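Local coordinates for prolyl 4-hydroxylase alpha subunit Fe(2+) 2OG dioxygenase domain-containing protein (Burkholderia ambifaria, PDB 3W20) that probably catalyses iron- and 2-oxoglutarate-dependent oxidation of N-substituted L-amino acids, the metal site holding zinc in this crystal, at residues L30-V43 against I228-Q241. Sequence-based numbering, arbitrary orientation. Where two conformers were deposited one is given.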
loop_
_atom_site.group_PDB
_atom_site.type_symbol
_atom_site.label_atom_id
_atom_site.label_comp_id
_atom_site.label_asym_id
_atom_site.label_seq_id
_atom_site.Cartn_x
_atom_site.Cartn_y
_atom_site.Cartn_z
ATOM N N LEU A 30 -15.361 24.268 13.863
ATOM C CA LEU A 30 -15.834 22.879 13.866
ATOM C C LEU A 30 -15.007 22.054 14.863
ATOM O O LEU A 30 -15.524 21.179 15.579
ATOM C CB LEU A 30 -15.766 22.289 12.464
ATOM C CG LEU A 30 -16.882 22.914 11.592
ATOM C CD1 LEU A 30 -16.486 22.814 10.118
ATOM C CD2 LEU A 30 -18.122 22.098 11.820
ATOM N N ASP A 31 -13.701 22.309 14.857
ATOM C CA ASP A 31 -12.802 21.436 15.658
ATOM C C ASP A 31 -13.061 21.755 17.126
ATOM O O ASP A 31 -12.799 20.917 17.984
ATOM C CB ASP A 31 -11.391 21.820 15.292
ATOM C CG ASP A 31 -10.356 20.871 15.832
ATOM O OD1 ASP A 31 -10.452 19.662 15.716
ATOM O OD2 ASP A 31 -9.444 21.405 16.490
ATOM N N ALA A 32 -13.508 22.986 17.403
ATOM C CA ALA A 32 -13.895 23.352 18.765
ATOM C C ALA A 32 -15.274 22.845 19.175
ATOM O O ALA A 32 -15.782 23.160 20.272
ATOM C CB ALA A 32 -13.837 24.885 18.926
ATOM N N ASP A 33 -15.930 22.082 18.341
ATOM C CA ASP A 33 -17.293 21.701 18.588
ATOM C C ASP A 33 -18.231 22.889 18.772
ATOM O O ASP A 33 -19.172 22.833 19.578
ATOM C CB ASP A 33 -17.437 20.635 19.733
ATOM C CG ASP A 33 -18.727 19.884 19.700
ATOM O OD1 ASP A 33 -19.405 19.716 18.635
ATOM O OD2 ASP A 33 -19.175 19.458 20.810
ATOM N N GLU A 34 -18.018 23.952 18.015
ATOM C CA GLU A 34 -18.887 25.163 18.083
ATOM C C GLU A 34 -19.908 25.198 16.906
ATOM O O GLU A 34 -20.742 26.097 16.817
ATOM C CB GLU A 34 -18.029 26.422 18.023
ATOM C CG GLU A 34 -17.325 26.691 19.382
ATOM C CD GLU A 34 -16.152 27.659 19.257
ATOM O OE1 GLU A 34 -15.991 28.235 18.160
ATOM O OE2 GLU A 34 -15.396 27.849 20.256
ATOM N N ALA A 35 -19.796 24.251 16.002
ATOM C CA ALA A 35 -20.760 24.145 14.894
ATOM C C ALA A 35 -20.857 22.664 14.489
ATOM O O ALA A 35 -19.911 21.897 14.691
ATOM C CB ALA A 35 -20.272 24.955 13.720
ATOM N N ASP A 36 -22.003 22.253 13.924
ATOM C CA ASP A 36 -22.072 20.936 13.379
ATOM C C ASP A 36 -21.756 20.929 11.865
ATOM O O ASP A 36 -21.222 19.972 11.347
ATOM C CB ASP A 36 -23.449 20.389 13.714
ATOM C CG ASP A 36 -23.690 20.380 15.205
ATOM O OD1 ASP A 36 -22.874 19.747 15.887
ATOM O OD2 ASP A 36 -24.562 21.131 15.714
ATOM N N ALA A 37 -22.154 21.964 11.166
ATOM C CA ALA A 37 -21.824 22.142 9.754
ATOM C C ALA A 37 -21.672 23.592 9.425
ATOM O O ALA A 37 -22.266 24.476 10.066
ATOM C CB ALA A 37 -22.888 21.507 8.840
ATOM N N ILE A 38 -20.861 23.852 8.436
ATOM C CA ILE A 38 -20.619 25.216 7.906
ATOM C C ILE A 38 -20.640 25.108 6.394
ATOM O O ILE A 38 -19.943 24.255 5.761
ATOM C CB ILE A 38 -19.302 25.796 8.375
ATOM C CG1 ILE A 38 -19.292 25.856 9.924
ATOM C CG2 ILE A 38 -19.158 27.281 7.891
ATOM C CD1 ILE A 38 -17.995 26.497 10.496
ATOM N N VAL A 39 -21.432 25.996 5.785
ATOM C CA VAL A 39 -21.473 26.056 4.320
ATOM C C VAL A 39 -20.937 27.396 3.831
ATOM O O VAL A 39 -21.414 28.451 4.273
ATOM C CB VAL A 39 -22.891 25.839 3.781
ATOM C CG1 VAL A 39 -22.826 25.945 2.245
ATOM C CG2 VAL A 39 -23.404 24.443 4.168
HETATM N N MSE A 40 -19.934 27.393 2.943
HETATM C CA MSE A 40 -19.215 28.623 2.574
HETATM C C MSE A 40 -19.226 28.835 1.052
HETATM O O MSE A 40 -19.109 27.909 0.288
HETATM C CB MSE A 40 -17.705 28.461 2.982
HETATM C CG MSE A 40 -17.587 28.005 4.440
HETATM SE SE MSE A 40 -15.656 27.951 4.916
HETATM C CE MSE A 40 -15.275 29.849 4.709
ATOM N N ASP A 41 -19.385 30.090 0.619
ATOM C CA ASP A 41 -19.419 30.436 -0.794
ATOM C C ASP A 41 -17.996 30.703 -1.241
ATOM O O ASP A 41 -17.437 31.752 -1.013
ATOM C CB ASP A 41 -20.267 31.697 -0.999
ATOM C CG ASP A 41 -21.720 31.476 -0.729
ATOM O OD1 ASP A 41 -22.137 30.384 -0.301
ATOM O OD2 ASP A 41 -22.496 32.417 -0.952
ATOM N N ILE A 42 -17.394 29.708 -1.872
ATOM C CA ILE A 42 -15.978 29.744 -2.192
ATOM C C ILE A 42 -15.756 30.159 -3.634
ATOM O O ILE A 42 -14.940 31.055 -3.901
ATOM C CB ILE A 42 -15.331 28.349 -1.992
ATOM C CG1 ILE A 42 -15.469 27.898 -0.512
ATOM C CG2 ILE A 42 -13.876 28.385 -2.443
ATOM C CD1 ILE A 42 -14.966 28.965 0.462
ATOM N N VAL A 43 -16.427 29.490 -4.553
ATOM C CA VAL A 43 -16.049 29.656 -5.967
ATOM C C VAL A 43 -17.144 30.439 -6.710
ATOM O O VAL A 43 -18.333 30.032 -6.678
ATOM C CB VAL A 43 -15.913 28.316 -6.686
ATOM C CG1 VAL A 43 -15.503 28.549 -8.161
ATOM C CG2 VAL A 43 -14.909 27.411 -5.985
ATOM N N ILE A 228 -30.390 18.313 10.423
ATOM C CA ILE A 228 -30.070 19.516 9.650
ATOM C C ILE A 228 -30.158 19.086 8.223
ATOM O O ILE A 228 -29.468 18.127 7.797
ATOM C CB ILE A 228 -28.629 19.916 9.962
ATOM C CG1 ILE A 228 -28.563 20.379 11.410
ATOM C CG2 ILE A 228 -28.187 21.014 9.021
ATOM C CD1 ILE A 228 -27.150 20.722 11.851
HETATM N N MSE A 229 -31.066 19.715 7.444
HETATM C CA MSE A 229 -31.071 19.512 5.978
HETATM C C MSE A 229 -30.305 20.602 5.241
HETATM O O MSE A 229 -30.520 21.771 5.438
HETATM C CB MSE A 229 -32.523 19.315 5.442
HETATM C CG MSE A 229 -33.059 17.964 5.946
HETATM SE SE MSE A 229 -34.978 17.809 5.480
HETATM C CE MSE A 229 -34.816 18.373 3.604
ATOM N N LEU A 230 -29.341 20.193 4.394
ATOM C CA LEU A 230 -28.476 21.113 3.693
ATOM C C LEU A 230 -28.706 20.910 2.182
ATOM O O LEU A 230 -28.986 19.779 1.790
ATOM C CB LEU A 230 -27.017 20.687 3.974
ATOM C CG LEU A 230 -26.485 20.824 5.396
ATOM C CD1 LEU A 230 -25.030 20.399 5.449
ATOM C CD2 LEU A 230 -26.607 22.286 5.781
ATOM N N LYS A 231 -28.691 21.992 1.406
ATOM C CA LYS A 231 -28.770 21.889 -0.049
ATOM C C LYS A 231 -27.621 22.716 -0.605
ATOM O O LYS A 231 -27.813 23.866 -1.043
ATOM C CB LYS A 231 -30.103 22.505 -0.563
ATOM C CG LYS A 231 -31.413 21.874 -0.089
ATOM C CD LYS A 231 -31.696 20.512 -0.692
ATOM C CE LYS A 231 -33.213 20.198 -0.599
ATOM N NZ LYS A 231 -33.604 18.877 -1.148
ATOM N N PRO A 232 -26.393 22.205 -0.535
ATOM C CA PRO A 232 -25.242 23.004 -0.974
ATOM C C PRO A 232 -25.368 23.221 -2.518
ATOM O O PRO A 232 -25.781 22.290 -3.254
ATOM C CB PRO A 232 -24.024 22.119 -0.622
ATOM C CG PRO A 232 -24.526 21.086 0.295
ATOM C CD PRO A 232 -26.007 20.886 -0.014
ATOM N N GLN A 233 -25.010 24.404 -2.954
ATOM C CA GLN A 233 -25.135 24.804 -4.365
ATOM C C GLN A 233 -23.780 24.784 -5.025
ATOM O O GLN A 233 -22.743 24.927 -4.371
ATOM C CB GLN A 233 -25.719 26.217 -4.443
ATOM C CG GLN A 233 -27.102 26.318 -3.752
ATOM C CD GLN A 233 -28.094 25.397 -4.445
ATOM O OE1 GLN A 233 -28.647 24.432 -3.876
ATOM N NE2 GLN A 233 -28.272 25.644 -5.716
ATOM N N PRO A 234 -23.765 24.665 -6.369
ATOM C CA PRO A 234 -22.470 24.952 -7.042
ATOM C C PRO A 234 -21.672 26.145 -6.496
ATOM O O PRO A 234 -22.196 27.264 -6.335
ATOM C CB PRO A 234 -22.868 25.136 -8.542
ATOM C CG PRO A 234 -24.091 24.276 -8.644
ATOM C CD PRO A 234 -24.855 24.418 -7.340
ATOM N N GLY A 235 -20.395 25.875 -6.129
ATOM C CA GLY A 235 -19.466 26.908 -5.682
ATOM C C GLY A 235 -19.395 26.902 -4.151
ATOM O O GLY A 235 -18.512 27.522 -3.564
ATOM N N GLN A 236 -20.322 26.194 -3.513
ATOM C CA GLN A 236 -20.330 26.115 -2.010
ATOM C C GLN A 236 -19.470 24.950 -1.481
ATOM O O GLN A 236 -19.511 23.860 -2.016
ATOM C CB GLN A 236 -21.752 26.114 -1.401
ATOM C CG GLN A 236 -22.571 27.374 -1.719
ATOM C CD GLN A 236 -23.937 27.349 -1.014
ATOM O OE1 GLN A 236 -24.634 26.342 -1.005
ATOM N NE2 GLN A 236 -24.274 28.454 -0.372
ATOM N N LEU A 237 -18.735 25.229 -0.398
ATOM C CA LEU A 237 -17.938 24.206 0.295
ATOM C C LEU A 237 -18.730 23.890 1.562
ATOM O O LEU A 237 -19.055 24.796 2.319
ATOM C CB LEU A 237 -16.627 24.833 0.727
ATOM C CG LEU A 237 -15.709 23.934 1.591
ATOM C CD1 LEU A 237 -15.258 22.641 0.865
ATOM C CD2 LEU A 237 -14.496 24.804 1.977
ATOM N N THR A 238 -18.993 22.606 1.779
ATOM C CA THR A 238 -19.683 22.186 2.970
ATOM C C THR A 238 -18.654 21.480 3.897
ATOM O O THR A 238 -18.012 20.535 3.430
ATOM C CB THR A 238 -20.762 21.206 2.577
ATOM O OG1 THR A 238 -21.700 21.931 1.762
ATOM C CG2 THR A 238 -21.577 20.762 3.806
ATOM N N LEU A 239 -18.551 21.938 5.141
ATOM C CA LEU A 239 -17.608 21.399 6.119
ATOM C C LEU A 239 -18.477 20.897 7.283
ATOM O O LEU A 239 -19.436 21.611 7.696
ATOM C CB LEU A 239 -16.698 22.479 6.579
ATOM C CG LEU A 239 -15.845 23.149 5.479
ATOM C CD1 LEU A 239 -15.241 24.389 6.091
ATOM C CD2 LEU A 239 -14.769 22.110 5.194
ATOM N N PHE A 240 -18.318 19.632 7.684
ATOM C CA PHE A 240 -19.166 19.143 8.705
ATOM C C PHE A 240 -18.499 18.084 9.556
ATOM O O PHE A 240 -17.479 17.495 9.153
ATOM C CB PHE A 240 -20.463 18.477 8.126
ATOM C CG PHE A 240 -20.196 17.292 7.237
ATOM C CD1 PHE A 240 -20.501 15.983 7.656
ATOM C CD2 PHE A 240 -19.698 17.488 5.938
ATOM C CE1 PHE A 240 -20.232 14.885 6.796
ATOM C CE2 PHE A 240 -19.425 16.401 5.090
ATOM C CZ PHE A 240 -19.717 15.110 5.497
ATOM N N GLN A 241 -19.113 17.838 10.723
ATOM C CA GLN A 241 -18.539 16.785 11.601
ATOM C C GLN A 241 -18.960 15.428 11.067
ATOM O O GLN A 241 -20.169 15.005 11.139
ATOM C CB GLN A 241 -18.925 16.991 13.083
ATOM C CG GLN A 241 -18.357 18.265 13.616
ATOM C CD GLN A 241 -18.383 18.275 15.163
ATOM O OE1 GLN A 241 -18.043 17.259 15.784
ATOM N NE2 GLN A 241 -18.772 19.364 15.767
#
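The side-chain amide of Gln-241 reaches into the loop after helix 23-31, which ends in a Schellman motif at Asp-33, and spends both N-H groups there. NE2 donates to Asp-33 OD1 on its anti side at 3.0 Å, with the carboxylate standing 80° to the amide plane, and to Ala-35 O at 3.0 Å. Both acceptors lie close to the amide plane, and OE1 takes hydrogen bonds from Arg-199 and Arg-176, so the group's rotation is fixed at both ends; Asp-33 OD1 also pairs with Arg-11. From here strands 37-41 and 236-241 run antiparallel, zipped by backbone bonds of the hydrogen-bonded pairs Ile-38 with Leu-239 and Met-40 with Leu-237. At the far end the Gln-236 and Asp-41 side chains run alongside each other, amide and carboxylate planes 43° apart: NE2 meets the syn side of Asp-41 OD1 at 2.9 Å, while OE1 accepts the Gln-233 N-H within its own type II beta turn. Gly-235 O ends the ladder, gripped by the N-H groups of Ile-42 and Val-43.

One face of the ribbon carries Ala-37, Val-39, Thr-238 and Phe-240. Val-39 CG1, anti to its own N (chi1 179°), sits over the flat face of the Gln-236 amide, 3.7 Å from CD, with CG2 beside Thr-238; Leu-230 approaches loosely, CD1 to Ala-37 CB and CD2 to Val-39 CG2. On the other face, Leu-30 CD1 presses on Leu-239 CB at 3.6 Å, the side chains nearly perpendicular, the selenium (SE) of Met-40, modelled as selenomethionine, touches Leu-239 CD1, and Ile-42 CG1 packs on Leu-237 CB at 3.5 Å.

The Phe-240 ring turns away, edge-to-face with the zinc ligand His-246. The contact thus joins strand 236-241 of the double-stranded beta-helix, flanked by strand 178-185, to N-terminal strands 37-41 and 4-10, with a classic bulge at Asp-36 and Ala-37 opposite Met-10.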